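Local coordinates for TRAP-type C4-dicarboxylate:H+ symport system substrate-binding component DctP (Shewanella oneidensis, PDB 4MX6), which binds succinate and probably delivers it, with related C4-dicarboxylates, from the periplasm to a TRAP-type symporter for uptake, at residues L112-F115 and D116-F119; N128-Q132 and G133-Q137; T207-T211 and R212-G216. All coordinates share one frame; numbering follows the deposited sequence.

Contact 1 (L112-F115 and D116-F119); sequences LQVF and DLPF
V114 and L117 close the last of three overlapping i-to-i+3 turns in the buried loop that leads from helix 86-91 to helix 124-132 of this periplasmic binding protein. Two of these turns span the contact. The amide of D116 donates to Q113 O over 3.0 Å, and that of L117 donates to V114 O over 3.2 Å, the second being the straighter bond at 167°. The turn also brings L117 CB and CG to 3.6 Å from V114 O, while the branch ends meet loosely, V114 CG2 to L117 CD1 at 4.4 Å. After L117 the chain extends, and one water ties the turn to this exit by donating both to F115 O (2.7 Å) and to L117 O (2.8 Å). D116 folds back over the preceding peptide: its CG stands beside its own backbone N (chi1 -78°), which leaves OD1 3.8 Å from F115 C. Each carboxylate oxygen is hydrogen-bonded to a hydroxyl from beyond the turn, OD1 to that of S103, earlier in the same loop, and OD2 to that of S183, while Q113 NE2 reaches Q325 OE1. The buried acid is therefore gripped at both oxygens, which fixes its rotation. With the side chain of the succinate-binding K104 only about 7 Å away, its ionised form is likely to be favoured.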
loop_
_atom_site.group_PDB
_atom_site.type_symbol
_atom_site.label_atom_id
_atom_site.label_comp_id
_atom_site.label_asym_id
_atom_site.label_seq_id
_atom_site.Cartn_x
_atom_site.Cartn_y
_atom_site.Cartn_z
ATOM N N LEU A 112 4.687 -9.685 7.434
ATOM C CA LEU A 112 4.674 -8.524 6.545
ATOM C C LEU A 112 4.690 -7.197 7.302
ATOM O O LEU A 112 4.886 -6.145 6.689
ATOM C CB LEU A 112 3.501 -8.594 5.556
ATOM C CG LEU A 112 3.655 -9.725 4.531
ATOM C CD1 LEU A 112 2.356 -9.979 3.797
ATOM C CD2 LEU A 112 4.759 -9.399 3.541
ATOM N N GLN A 113 4.525 -7.261 8.626
ATOM C CA GLN A 113 4.581 -6.078 9.478
ATOM C C GLN A 113 5.873 -5.294 9.300
ATOM O O GLN A 113 5.909 -4.089 9.545
ATOM C CB GLN A 113 4.412 -6.475 10.952
ATOM C CG GLN A 113 3.001 -6.880 11.279
ATOM C CD GLN A 113 2.772 -7.133 12.750
ATOM O OE1 GLN A 113 1.770 -6.689 13.309
ATOM N NE2 GLN A 113 3.686 -7.852 13.391
ATOM N N VAL A 114 6.949 -5.973 8.902
ATOM C CA VAL A 114 8.215 -5.300 8.659
ATOM C C VAL A 114 8.046 -4.097 7.722
ATOM O O VAL A 114 8.677 -3.062 7.921
ATOM C CB VAL A 114 9.287 -6.283 8.139
ATOM C CG1 VAL A 114 8.916 -6.882 6.789
ATOM C CG2 VAL A 114 10.651 -5.590 8.086
ATOM N N PHE A 115 7.190 -4.232 6.716
ATOM C CA PHE A 115 7.021 -3.175 5.737
ATOM C C PHE A 115 6.428 -1.887 6.306
ATOM O O PHE A 115 6.575 -0.830 5.698
ATOM C CB PHE A 115 6.166 -3.670 4.570
ATOM C CG PHE A 115 6.907 -4.550 3.598
ATOM C CD1 PHE A 115 7.829 -4.003 2.715
ATOM C CD2 PHE A 115 6.650 -5.916 3.542
ATOM C CE1 PHE A 115 8.484 -4.804 1.806
ATOM C CE2 PHE A 115 7.306 -6.721 2.628
ATOM C CZ PHE A 115 8.225 -6.161 1.758
ATOM N N ASP A 116 5.736 -1.977 7.441
ATOM C CA ASP A 116 5.082 -0.825 8.051
ATOM C C ASP A 116 5.997 -0.031 8.978
ATOM O O ASP A 116 5.611 1.026 9.455
ATOM C CB ASP A 116 3.880 -1.288 8.870
ATOM C CG ASP A 116 2.669 -1.621 8.026
ATOM O OD1 ASP A 116 2.667 -1.261 6.834
ATOM O OD2 ASP A 116 1.715 -2.228 8.575
ATOM N N LEU A 117 7.179 -0.552 9.295
ATOM C CA LEU A 117 8.017 0.112 10.302
ATOM C C LEU A 117 8.420 1.522 9.846
ATOM O O LEU A 117 8.893 1.713 8.722
ATOM C CB LEU A 117 9.249 -0.731 10.633
ATOM C CG LEU A 117 8.952 -2.057 11.343
ATOM C CD1 LEU A 117 10.226 -2.849 11.538
ATOM C CD2 LEU A 117 8.263 -1.843 12.685
ATOM N N PRO A 118 8.240 2.518 10.719
ATOM C CA PRO A 118 8.483 3.892 10.279
ATOM C C PRO A 118 9.961 4.186 10.036
ATOM O O PRO A 118 10.814 3.853 10.860
ATOM C CB PRO A 118 7.920 4.727 11.431
ATOM C CG PRO A 118 7.888 3.777 12.622
ATOM C CD PRO A 118 7.585 2.452 12.040
ATOM N N PHE A 119 10.240 4.807 8.901
ATOM C CA PHE A 119 11.582 5.200 8.483
ATOM C C PHE A 119 12.534 4.004 8.295
ATOM O O PHE A 119 13.753 4.167 8.286
ATOM C CB PHE A 119 12.188 6.235 9.445
ATOM C CG PHE A 119 11.425 7.536 9.489
ATOM C CD1 PHE A 119 11.547 8.462 8.472
ATOM C CD2 PHE A 119 10.588 7.828 10.552
ATOM C CE1 PHE A 119 10.839 9.657 8.523
ATOM C CE2 PHE A 119 9.885 9.017 10.594
ATOM C CZ PHE A 119 10.019 9.929 9.581
HETATM O O HOH W 1 7.679 1.604 6.179
#

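Contact 2 (N128-Q132 and G133-Q137); sequences NRFQQ and GEAGQ
Q137 turns its amide back against the end of the preceding helix and donates to the carbonyl of Q131. Q137 NE2 lies 2.9 Å from Q131 O with a nearly linear N-H...O angle of 172°, and the acceptor sits in the plane of the Q137 amide. A bend at chi2 (-66°) folds the chain back for this bond. The neighbouring Q132 amide crosses beside it, the two planes 46° apart, with Q132 NE2 3.9 Å from Q137 NE2. One water accepts from Q137 NE2 at 3.0 Å and, weakly, from Q132 NE2, giving Q137 NE2 a second acceptor. Across the joint, F130 holds its CG anti to the backbone N, which carries the ring toward the next helix: G136 N lies over one face, and A135 CB approaches F130 CE1 obliquely at 3.9 Å. G136 also passes close to the carbonyls, G136 CA being 3.3 Å from F130 O in a CA-H...O contact; a side chain there would run into F130 O and Q131 O. A water donates to F130 O (2.8 Å) and accepts from G136 N. G133, whose N donates to F130 O at 3.2 Å, ends helix 124-132 and is the N-cap residue of helix 134-139. Beyond this corner, F130 packs on helix 328-337, Q131 bonds to D245 and to H155 of strand 148-158, and G136 O takes a bond from Y153 of the same strand.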
loop_
_atom_site.group_PDB
_atom_site.type_symbol
_atom_site.label_atom_id
_atom_site.label_comp_id
_atom_site.label_asym_id
_atom_site.label_seq_id
_atom_site.Cartn_x
_atom_site.Cartn_y
_atom_site.Cartn_z
ATOM N N ASN A 128 12.501 -1.707 -3.031
ATOM C CA ASN A 128 12.600 -2.658 -4.120
ATOM C C ASN A 128 13.735 -3.670 -3.896
ATOM O O ASN A 128 13.569 -4.861 -4.137
ATOM C CB ASN A 128 12.788 -1.948 -5.444
ATOM C CG ASN A 128 12.555 -2.851 -6.595
ATOM O OD1 ASN A 128 11.415 -3.234 -6.862
ATOM N ND2 ASN A 128 13.616 -3.194 -7.306
ATOM N N ARG A 129 14.895 -3.198 -3.450
ATOM C CA ARG A 129 15.995 -4.117 -3.187
ATOM C C ARG A 129 15.597 -5.151 -2.136
ATOM O O ARG A 129 15.881 -6.347 -2.277
ATOM C CB ARG A 129 17.252 -3.362 -2.747
ATOM C CG ARG A 129 18.065 -2.790 -3.892
ATOM C CD ARG A 129 19.391 -2.217 -3.408
ATOM N NE ARG A 129 19.311 -0.774 -3.194
ATOM C CZ ARG A 129 19.260 0.119 -4.181
ATOM N NH1 ARG A 129 19.269 -0.281 -5.445
ATOM N NH2 ARG A 129 19.193 1.413 -3.909
ATOM N N PHE A 130 14.942 -4.699 -1.072
ATOM C CA PHE A 130 14.502 -5.628 -0.033
ATOM C C PHE A 130 13.500 -6.639 -0.603
ATOM O O PHE A 130 13.612 -7.837 -0.381
ATOM C CB PHE A 130 13.901 -4.884 1.150
ATOM C CG PHE A 130 13.356 -5.791 2.209
ATOM C CD1 PHE A 130 14.201 -6.471 3.070
ATOM C CD2 PHE A 130 11.994 -5.987 2.334
ATOM C CE1 PHE A 130 13.682 -7.309 4.051
ATOM C CE2 PHE A 130 11.476 -6.836 3.297
ATOM C CZ PHE A 130 12.318 -7.492 4.162
ATOM N N GLN A 131 12.525 -6.152 -1.360
ATOM C CA GLN A 131 11.522 -7.026 -1.963
ATOM C C GLN A 131 12.115 -8.088 -2.879
ATOM O O GLN A 131 11.627 -9.214 -2.915
ATOM C CB GLN A 131 10.501 -6.203 -2.740
ATOM C CG GLN A 131 9.505 -5.494 -1.822
ATOM C CD GLN A 131 8.677 -4.445 -2.540
ATOM O OE1 GLN A 131 8.946 -4.080 -3.690
ATOM N NE2 GLN A 131 7.671 -3.932 -1.856
ATOM N N GLN A 132 13.145 -7.718 -3.642
ATOM C CA GLN A 132 13.753 -8.619 -4.619
ATOM C C GLN A 132 14.826 -9.519 -4.014
ATOM O O GLN A 132 15.256 -10.476 -4.656
ATOM C CB GLN A 132 14.328 -7.821 -5.793
ATOM C CG GLN A 132 13.244 -7.117 -6.617
ATOM C CD GLN A 132 12.179 -8.081 -7.114
ATOM O OE1 GLN A 132 12.494 -9.065 -7.751
ATOM N NE2 GLN A 132 10.917 -7.800 -6.817
ATOM N N GLY A 133 15.259 -9.212 -2.796
ATOM C CA GLY A 133 16.199 -10.057 -2.073
ATOM C C GLY A 133 15.521 -11.281 -1.490
ATOM O O GLY A 133 14.319 -11.482 -1.610
ATOM N N GLU A 134 16.316 -12.104 -0.821
ATOM C CA GLU A 134 15.842 -13.392 -0.368
ATOM C C GLU A 134 14.733 -13.260 0.677
ATOM O O GLU A 134 13.742 -14.009 0.633
ATOM C CB GLU A 134 17.012 -14.193 0.192
ATOM C CG GLU A 134 16.637 -15.572 0.669
ATOM C CD GLU A 134 16.091 -16.468 -0.436
ATOM O OE1 GLU A 134 16.391 -16.246 -1.637
ATOM O OE2 GLU A 134 15.339 -17.400 -0.090
ATOM N N ALA A 135 14.884 -12.329 1.617
ATOM C CA ALA A 135 13.859 -12.162 2.641
ATOM C C ALA A 135 12.547 -11.683 2.024
ATOM O O ALA A 135 11.476 -12.141 2.394
ATOM C CB ALA A 135 14.320 -11.188 3.727
ATOM N N GLY A 136 12.643 -10.748 1.092
ATOM C CA GLY A 136 11.469 -10.230 0.414
ATOM C C GLY A 136 10.779 -11.283 -0.432
ATOM O O GLY A 136 9.548 -11.367 -0.469
ATOM N N GLN A 137 11.565 -12.091 -1.126
ATOM C CA GLN A 137 10.966 -13.109 -1.974
ATOM C C GLN A 137 10.276 -14.166 -1.125
ATOM O O GLN A 137 9.192 -14.638 -1.460
ATOM C CB GLN A 137 12.007 -13.718 -2.919
ATOM C CG GLN A 137 12.456 -12.744 -3.994
ATOM C CD GLN A 137 11.326 -12.418 -4.944
ATOM O OE1 GLN A 137 10.908 -13.268 -5.735
ATOM N NE2 GLN A 137 10.811 -11.202 -4.866
HETATM O O HOH W 2 15.397 -9.368 1.087
HETATM O O HOH W 3 8.823 -10.435 -6.947
#

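Contact 3 (T207-T211 and R212-G216); sequences TLLQT and RAIDG
Two backbone bonds return from 212-216 to the carbonyls of the last helical turn: R212 N to L209 O at 3.1 Å, and the longer, weak I214 N to L208 O at 3.3 Å. R212 itself takes a positive phi (64°), which swings the chain off the helix axis. A water braces the turn by donating to both L209 O and I214 O. One residue earlier, T207 O accepts T211 N at 3.0 Å and T211 OG1 at 2.8 Å, the two donors reaching it from opposite faces of its carbonyl plane. The positive phi at R212, with two bonds back into the last turn, marks a Schellman motif, here ending helix 205-210 ahead of strand 217-219. Its apolar closure comes from I214, whose CG1 stands between its backbone N and carbonyl carbon (chi1 60°), bringing CD1, at the end of an extended chi2, against the two leucines. I214 CD1 meets L209 CD2 at 3.5 Å, tighter than usual carbon packing, and L208 CB at 3.7 Å. L208 also uses its other end, CD2 resting 3.8 Å from A213 CB. An alanine in place of I214 would lack the CD1 that meets both leucines and is likely to leave a gap beside them, with L209 CD2 free to shift. The I214 side chain also comes within about 4 Å of that of the succinate-binding R179, and the next residues, D215 and G216, join K177 and R179 through backbone hydrogen bonds.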
loop_
_atom_site.group_PDB
_atom_site.type_symbol
_atom_site.label_atom_id
_atom_site.label_comp_id
_atom_site.label_asym_id
_atom_site.label_seq_id
_atom_site.Cartn_x
_atom_site.Cartn_y
_atom_site.Cartn_z
ATOM N N THR A 207 -14.299 11.302 3.536
ATOM C CA THR A 207 -15.412 11.794 4.336
ATOM C C THR A 207 -14.991 12.023 5.790
ATOM O O THR A 207 -15.430 12.994 6.408
ATOM C CB THR A 207 -16.612 10.830 4.255
ATOM O OG1 THR A 207 -17.012 10.681 2.886
ATOM C CG2 THR A 207 -17.792 11.345 5.069
ATOM N N LEU A 208 -14.150 11.147 6.333
ATOM C CA LEU A 208 -13.656 11.343 7.685
ATOM C C LEU A 208 -12.859 12.637 7.806
ATOM O O LEU A 208 -12.994 13.357 8.797
ATOM C CB LEU A 208 -12.806 10.147 8.112
ATOM C CG LEU A 208 -13.563 8.827 8.297
ATOM C CD1 LEU A 208 -12.587 7.656 8.371
ATOM C CD2 LEU A 208 -14.456 8.867 9.540
ATOM N N LEU A 209 -12.023 12.928 6.813
ATOM C CA LEU A 209 -11.247 14.168 6.808
ATOM C C LEU A 209 -12.174 15.372 6.644
ATOM O O LEU A 209 -12.052 16.384 7.350
ATOM C CB LEU A 209 -10.235 14.183 5.666
ATOM C CG LEU A 209 -9.117 13.148 5.695
ATOM C CD1 LEU A 209 -8.415 13.151 4.353
ATOM C CD2 LEU A 209 -8.128 13.407 6.817
ATOM N N GLN A 210 -13.080 15.274 5.676
ATOM C CA GLN A 210 -13.988 16.376 5.352
ATOM C C GLN A 210 -14.767 16.830 6.585
ATOM O O GLN A 210 -14.921 18.025 6.848
ATOM C CB GLN A 210 -14.960 15.931 4.259
ATOM C CG GLN A 210 -15.991 16.967 3.867
ATOM C CD GLN A 210 -17.071 16.384 3.007
ATOM O OE1 GLN A 210 -17.521 15.255 3.224
ATOM N NE2 GLN A 210 -17.495 17.140 2.011
ATOM N N THR A 211 -15.275 15.856 7.323
ATOM C CA THR A 211 -16.133 16.103 8.470
ATOM C C THR A 211 -15.369 16.313 9.771
ATOM O O THR A 211 -15.980 16.551 10.805
ATOM C CB THR A 211 -17.138 14.949 8.684
ATOM O OG1 THR A 211 -16.430 13.731 8.956
ATOM C CG2 THR A 211 -18.042 14.771 7.473
ATOM N N ARG A 212 -14.043 16.221 9.717
ATOM C CA ARG A 212 -13.194 16.399 10.896
ATOM C C ARG A 212 -13.436 15.331 11.954
ATOM O O ARG A 212 -13.095 15.515 13.114
ATOM C CB ARG A 212 -13.300 17.826 11.475
ATOM C CG ARG A 212 -12.781 18.888 10.501
ATOM C CD ARG A 212 -13.039 20.306 10.984
ATOM N NE ARG A 212 -12.454 20.559 12.301
ATOM C CZ ARG A 212 -11.203 20.954 12.511
ATOM N NH1 ARG A 212 -10.379 21.175 11.496
ATOM N NH2 ARG A 212 -10.784 21.155 13.751
ATOM N N ALA A 213 -13.963 14.180 11.543
ATOM C CA ALA A 213 -13.972 13.002 12.412
ATOM C C ALA A 213 -12.543 12.561 12.722
ATOM O O ALA A 213 -12.278 11.991 13.783
ATOM C CB ALA A 213 -14.739 11.872 11.781
ATOM N N ILE A 214 -11.639 12.837 11.784
ATOM C CA ILE A 214 -10.209 12.695 12.008
ATOM C C ILE A 214 -9.536 14.012 11.644
ATOM O O ILE A 214 -10.086 14.817 10.884
ATOM C CB ILE A 214 -9.602 11.539 11.188
ATOM C CG1 ILE A 214 -9.808 11.793 9.700
ATOM C CG2 ILE A 214 -10.192 10.213 11.628
ATOM C CD1 ILE A 214 -9.214 10.731 8.789
ATOM N N ASP A 215 -8.355 14.225 12.207
ATOM C CA ASP A 215 -7.548 15.393 11.924
ATOM C C ASP A 215 -6.616 15.203 10.737
ATOM O O ASP A 215 -6.341 16.155 10.009
ATOM C CB ASP A 215 -6.746 15.755 13.168
ATOM C CG ASP A 215 -7.641 16.104 14.332
ATOM O OD1 ASP A 215 -8.379 17.102 14.211
ATOM O OD2 ASP A 215 -7.623 15.377 15.342
ATOM N N GLY A 216 -6.128 13.980 10.532
ATOM C CA GLY A 216 -5.107 13.743 9.530
ATOM C C GLY A 216 -5.035 12.294 9.111
ATOM O O GLY A 216 -5.793 11.453 9.574
HETATM O O HOH W 4 -9.722 17.000 8.963
#

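Contacts 1 and 2 form a continuous packed region, although their centres are 14 Å apart: F115 CZ meets F130 CE2 at 3.7 Å with ring planes about 75° apart, and F115 CE1 lies 3.8 Å from Q131 CG. Contact 3 is remote, its centre 25 Å from contact 1 and 36 Å from contact 2, and it lies across the centre of the chain from contact 2. All three stop short of the bound succinate: the side chains of D116 and L209 are each about 10 Å from it and that of Q131 about 13 Å. Their side chains come nearer to those of binding residues, D116 about 7 Å from K104, Q131 about 8 Å from Y246 and I214 about 4 Å from R179.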